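Local coordinates for particle-associated lyase (Acinetobacter bacteriophage AP22, PDB 4Y9V), which probably degrades the capsular polysaccharide of its Acinetobacter baumannii host, acting as the trimeric tailspike lyase of the phage, at residues A[302-307]-A[313-318]; A[323-328]-A[343-348]. All blocks are in the same frame, centred on the assembly; numbering follows the deposited sequence. Where two conformers were deposited one is given.

How the contacts relate
From the N terminus, the chain first runs along 302-307, makes a five-residue connection and returns through 313-318, so that contact 1 closes a short loop at one corner of the pectin lyase-like beta-helix. Contact 2 opens only afterwards: segment 323-328 leads into a fourteen-residue excursion that 343-348 brings back. The two closures therefore stand in series, neither nested nor crossed, with centres about 15 Å apart. They are nevertheless stitched together where one coil lies on the next, because Gly-318 O accepts a probable hydrogen bond from Val-344 N at 3.0 Å. Contact 1 joins the saccharide-binding face to the corner that follows it, and contact 2 joins two other faces of successive coils.

Contact 1 (A[302-307]-A[313-318]); sequences VAIGGD and VPCRNG. With 49S (2-acetamido-2-deoxy-beta-D-mannopyranuronic acid), chain B.
Ile-304 and Cys-315 meet inside the corner, the isoleucine reaching across with its branch methyl rather than with its longer arm. CG2 lies anti to the backbone N and comes within 3.8 Å of Cys-315 SG, whereas CG1 (chi1 -49°) carries CD1 off along another direction. The cysteine answers from segment 313-318 with the side of its CB-SG bond, CB being 3.9 Å from Ile-304 CG2. Cys-315 was deposited in two conformers; its SG contacts hold for the one given, so the 3.2 Å approach of SG to Gly-305 O, which accepts a hydrogen bond from Asn-339, is tentative. The same turn illustrates how a buried corner can present a sugar-binding backbone. Gly-306 N donates an almost straight bond to O7 of the bound mannuronic acid derivative (2.9 Å, 175°), and Gly-306 O receives the sugar's O3 hydroxyl at 2.8 Å. Glycine at 305 lets the acetamido oxygen O7 approach to 3.5 Å from its CA. Tyr-168, Arg-166, Tyr-278, Gln-281 and His-337 make further hydrogen bonds to this sugar. Within the beta-helix, strand 302-305 runs parallel to strand 278-283 and strand 315-316 parallel to 340-341, with Tyr-288 of strand 288-291 touching both Ile-304 and Cys-315.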
# COMPACT_ATOMS: atom_id res chain seq x y z
N VAL A 302 -18.17 -0.54 -9.94
CA VAL A 302 -17.50 0.69 -10.35
C VAL A 302 -17.02 0.43 -11.77
O VAL A 302 -16.22 -0.47 -12.01
CB VAL A 302 -16.35 1.10 -9.43
CG1 VAL A 302 -15.59 2.27 -10.04
CG2 VAL A 302 -16.88 1.45 -8.04
N ALA A 303 -17.55 1.23 -12.71
CA ALA A 303 -17.12 1.23 -14.09
C ALA A 303 -16.27 2.46 -14.30
O ALA A 303 -16.68 3.56 -13.94
CB ALA A 303 -18.30 1.28 -15.03
N ILE A 304 -15.07 2.28 -14.85
CA ILE A 304 -14.17 3.39 -15.14
C ILE A 304 -14.05 3.43 -16.66
O ILE A 304 -13.60 2.45 -17.28
CB ILE A 304 -12.83 3.30 -14.41
CG1 ILE A 304 -13.06 3.01 -12.92
CG2 ILE A 304 -12.05 4.57 -14.63
CD1 ILE A 304 -11.77 2.86 -12.12
N GLY A 305 -14.50 4.51 -17.27
CA GLY A 305 -14.54 4.56 -18.72
C GLY A 305 -15.09 5.92 -19.16
O GLY A 305 -14.43 6.93 -18.99
N GLY A 306 -16.30 5.91 -19.73
CA GLY A 306 -16.97 7.13 -20.14
C GLY A 306 -17.54 7.05 -21.54
O GLY A 306 -17.98 5.97 -21.96
N ASP A 307 -17.61 8.19 -22.17
CA ASP A 307 -18.32 8.32 -23.46
C ASP A 307 -17.46 9.10 -24.44
O ASP A 307 -16.25 9.11 -24.36
CB ASP A 307 -19.77 8.73 -23.26
CG ASP A 307 -19.95 10.16 -22.79
OD1 ASP A 307 -19.67 10.42 -21.60
OD2 ASP A 307 -20.33 11.03 -23.59
N VAL A 313 -12.06 12.92 -22.18
CA VAL A 313 -10.67 12.48 -22.15
C VAL A 313 -10.57 11.06 -21.58
O VAL A 313 -11.44 10.59 -20.85
CB VAL A 313 -9.85 13.45 -21.28
CG1 VAL A 313 -9.80 14.84 -21.91
CG2 VAL A 313 -10.34 13.51 -19.85
N PRO A 314 -9.42 10.40 -21.82
CA PRO A 314 -9.13 9.15 -21.10
C PRO A 314 -9.17 9.38 -19.59
O PRO A 314 -8.86 10.46 -19.10
CB PRO A 314 -7.72 8.79 -21.58
CG PRO A 314 -7.63 9.43 -22.96
CD PRO A 314 -8.36 10.76 -22.77
N CYS A 315 -9.51 8.32 -18.87
CA CYS A 315 -9.41 8.37 -17.41
C CYS A 315 -7.96 8.08 -16.99
O CYS A 315 -7.32 7.18 -17.51
CB CYS A 315 -10.25 7.29 -16.72
SG CYS A 315 -12.04 7.53 -16.95
N ARG A 316 -7.50 8.81 -15.97
CA ARG A 316 -6.13 8.59 -15.48
C ARG A 316 -6.04 9.11 -14.07
O ARG A 316 -6.78 10.02 -13.64
CB ARG A 316 -5.09 9.12 -16.48
CG ARG A 316 -5.27 10.57 -16.83
CD ARG A 316 -4.13 11.08 -17.69
NE ARG A 316 -3.83 10.30 -18.88
CZ ARG A 316 -4.24 10.60 -20.11
NH1 ARG A 316 -5.08 11.58 -20.34
NH2 ARG A 316 -3.76 9.90 -21.13
N ASN A 317 -5.08 8.55 -13.32
CA ASN A 317 -4.77 8.89 -11.94
C ASN A 317 -5.92 8.55 -11.01
O ASN A 317 -6.35 9.35 -10.17
CB ASN A 317 -4.30 10.31 -11.78
CG ASN A 317 -2.97 10.59 -12.45
OD1 ASN A 317 -2.13 9.68 -12.59
ND2 ASN A 317 -2.76 11.83 -12.85
N GLY A 318 -6.41 7.32 -11.13
CA GLY A 318 -7.45 6.81 -10.26
C GLY A 318 -6.90 5.94 -9.15
O GLY A 318 -5.97 5.15 -9.38
C8 49S B . -16.01 3.46 -22.10
C7 49S B . -17.33 3.17 -21.42
O7 49S B . -17.47 3.31 -20.19
N2 49S B . -18.32 2.74 -22.22
C2 49S B . -19.63 2.35 -21.74
C3 49S B . -20.71 3.39 -22.05
O3 49S B . -20.38 4.65 -21.47
C1 49S B . -20.03 1.03 -22.37
O1 49S B . -19.07 0.03 -22.18
O5 49S B . -20.12 1.20 -23.79
C5 49S B . -21.21 2.07 -24.13
C6 49S B . -21.33 2.11 -25.64
O6A 49S B . -20.28 2.21 -26.32
O6B 49S B . -22.49 2.06 -26.11
C4 49S B . -20.97 3.47 -23.55
O4 49S B . -22.19 4.15 -23.87

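Contact 2 (A[323-328]-A[343-348]); sequences AILHSE and TVYDHC
The phenol ring of Tyr-345 receives Leu-325 obliquely, through a single methyl: Leu-325 CD1 stands 3.6 Å from CE1 of Tyr-345. This pair belongs to the interior of a parallel beta-helix of the pectin lyase type, where residues from successive coils fill the core. The two side chains cross at about a right angle, and Leu-325 CD1 lies slightly farther, 4.0 Å, from Tyr-345 CD1, so the methyl comes in obliquely beside the CD1-CE1 side of the ring. Ile-304 approaches from the opposite side of the ring plane, while Val-302 touches both members of the pair. Tyr-345 is further fixed at its far end, since OH is hydrogen-bonded to the backbone oxygen of Asp-335. The second flat group, the imidazole of His-347, leads away from this core and meets the ring of Tyr-319 of the third subunit with the planes inclined at about 35°. His-347 adopts a left-handed backbone conformation, which turns the chain between strands 343-346 and 349-351, the latter running parallel to 323-327. Just past that corner Cys-348 lies tight against Ala-323: its CA is 3.1 Å from Ala-323 O, and the methyl CB of Ala-323 is 3.9 Å from SG. With SG placed beside its own backbone N (chi1 -65°), the sulfur accepts a long hydrogen bond from Ala-323 N, 3.6 Å with an N-H...S angle of 155°.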
# COMPACT_ATOMS: atom_id res chain seq x y z
N ALA A 323 -12.51 -1.01 -1.07
CA ALA A 323 -13.85 -1.12 -1.63
C ALA A 323 -14.20 -2.57 -1.92
O ALA A 323 -13.36 -3.34 -2.41
CB ALA A 323 -13.97 -0.28 -2.88
N ILE A 324 -15.45 -2.92 -1.67
CA ILE A 324 -16.01 -4.25 -1.94
C ILE A 324 -16.99 -4.10 -3.08
O ILE A 324 -18.00 -3.41 -2.94
CB ILE A 324 -16.62 -4.87 -0.68
CG1 ILE A 324 -15.76 -4.75 0.58
CG2 ILE A 324 -17.03 -6.28 -0.98
CD1 ILE A 324 -14.40 -5.41 0.56
N LEU A 325 -16.66 -4.68 -4.25
CA LEU A 325 -17.28 -4.34 -5.52
C LEU A 325 -17.75 -5.61 -6.23
O LEU A 325 -16.92 -6.44 -6.62
CB LEU A 325 -16.25 -3.61 -6.39
CG LEU A 325 -15.69 -2.31 -5.80
CD1 LEU A 325 -14.64 -1.73 -6.70
CD2 LEU A 325 -16.81 -1.29 -5.53
N HIS A 326 -19.07 -5.74 -6.44
CA HIS A 326 -19.59 -6.96 -7.01
C HIS A 326 -20.63 -6.73 -8.09
O HIS A 326 -21.46 -5.82 -8.02
CB HIS A 326 -20.19 -7.88 -5.92
CG HIS A 326 -19.10 -8.45 -5.04
ND1 HIS A 326 -18.11 -9.27 -5.54
CD2 HIS A 326 -18.79 -8.34 -3.74
CE1 HIS A 326 -17.30 -9.61 -4.54
NE2 HIS A 326 -17.68 -9.06 -3.43
N SER A 327 -20.56 -7.62 -9.11
CA SER A 327 -21.57 -7.70 -10.15
C SER A 327 -22.40 -8.96 -9.95
O SER A 327 -21.85 -10.03 -9.62
CB SER A 327 -20.95 -7.70 -11.54
OG SER A 327 -20.21 -8.88 -11.77
N GLU A 328 -23.68 -8.86 -10.24
CA GLU A 328 -24.58 -10.04 -10.18
C GLU A 328 -24.40 -10.94 -11.38
O GLU A 328 -24.37 -12.19 -11.21
CB GLU A 328 -26.03 -9.49 -10.10
CG GLU A 328 -27.08 -10.60 -10.13
CD GLU A 328 -27.59 -10.94 -11.50
OE1 GLU A 328 -27.90 -9.99 -12.25
OE2 GLU A 328 -27.82 -12.15 -11.75
N THR A 343 -4.28 3.82 -13.20
CA THR A 343 -5.39 3.58 -12.27
C THR A 343 -5.13 2.31 -11.48
O THR A 343 -4.60 1.32 -12.00
CB THR A 343 -6.70 3.56 -13.06
OG1 THR A 343 -6.93 4.88 -13.56
CG2 THR A 343 -7.91 3.22 -12.21
N VAL A 344 -5.50 2.34 -10.19
CA VAL A 344 -5.26 1.22 -9.28
C VAL A 344 -6.50 0.98 -8.41
O VAL A 344 -7.12 1.92 -7.92
CB VAL A 344 -4.03 1.46 -8.40
CG1 VAL A 344 -4.09 2.78 -7.65
CG2 VAL A 344 -3.75 0.26 -7.43
N TYR A 345 -6.77 -0.30 -8.21
CA TYR A 345 -7.60 -0.82 -7.12
C TYR A 345 -6.66 -1.47 -6.10
O TYR A 345 -5.89 -2.38 -6.47
CB TYR A 345 -8.63 -1.83 -7.58
CG TYR A 345 -9.75 -1.32 -8.45
CD1 TYR A 345 -10.94 -0.88 -7.90
CD2 TYR A 345 -9.63 -1.29 -9.83
CE1 TYR A 345 -11.97 -0.42 -8.71
CE2 TYR A 345 -10.65 -0.85 -10.65
CZ TYR A 345 -11.84 -0.41 -10.08
OH TYR A 345 -12.92 0.01 -10.83
N ASP A 346 -6.70 -1.01 -4.86
CA ASP A 346 -5.81 -1.48 -3.79
C ASP A 346 -6.64 -1.90 -2.60
O ASP A 346 -7.53 -1.18 -2.16
CB ASP A 346 -4.86 -0.35 -3.39
CG ASP A 346 -3.78 -0.76 -2.41
OD1 ASP A 346 -3.24 -1.86 -2.51
OD2 ASP A 346 -3.36 0.08 -1.60
N HIS A 347 -6.37 -3.10 -2.06
CA HIS A 347 -7.12 -3.56 -0.86
C HIS A 347 -8.61 -3.58 -1.13
O HIS A 347 -9.43 -3.26 -0.26
CB HIS A 347 -6.73 -2.75 0.39
CG HIS A 347 -5.40 -3.20 0.98
ND1 HIS A 347 -4.17 -2.64 0.91
CD2 HIS A 347 -5.24 -4.35 1.68
CE1 HIS A 347 -3.30 -3.44 1.61
NE2 HIS A 347 -3.94 -4.47 2.04
N CYS A 348 -9.00 -4.00 -2.33
CA CYS A 348 -10.39 -4.16 -2.73
C CYS A 348 -10.73 -5.63 -2.91
O CYS A 348 -9.84 -6.48 -3.04
CB CYS A 348 -10.67 -3.42 -4.04
SG CYS A 348 -10.50 -1.62 -3.95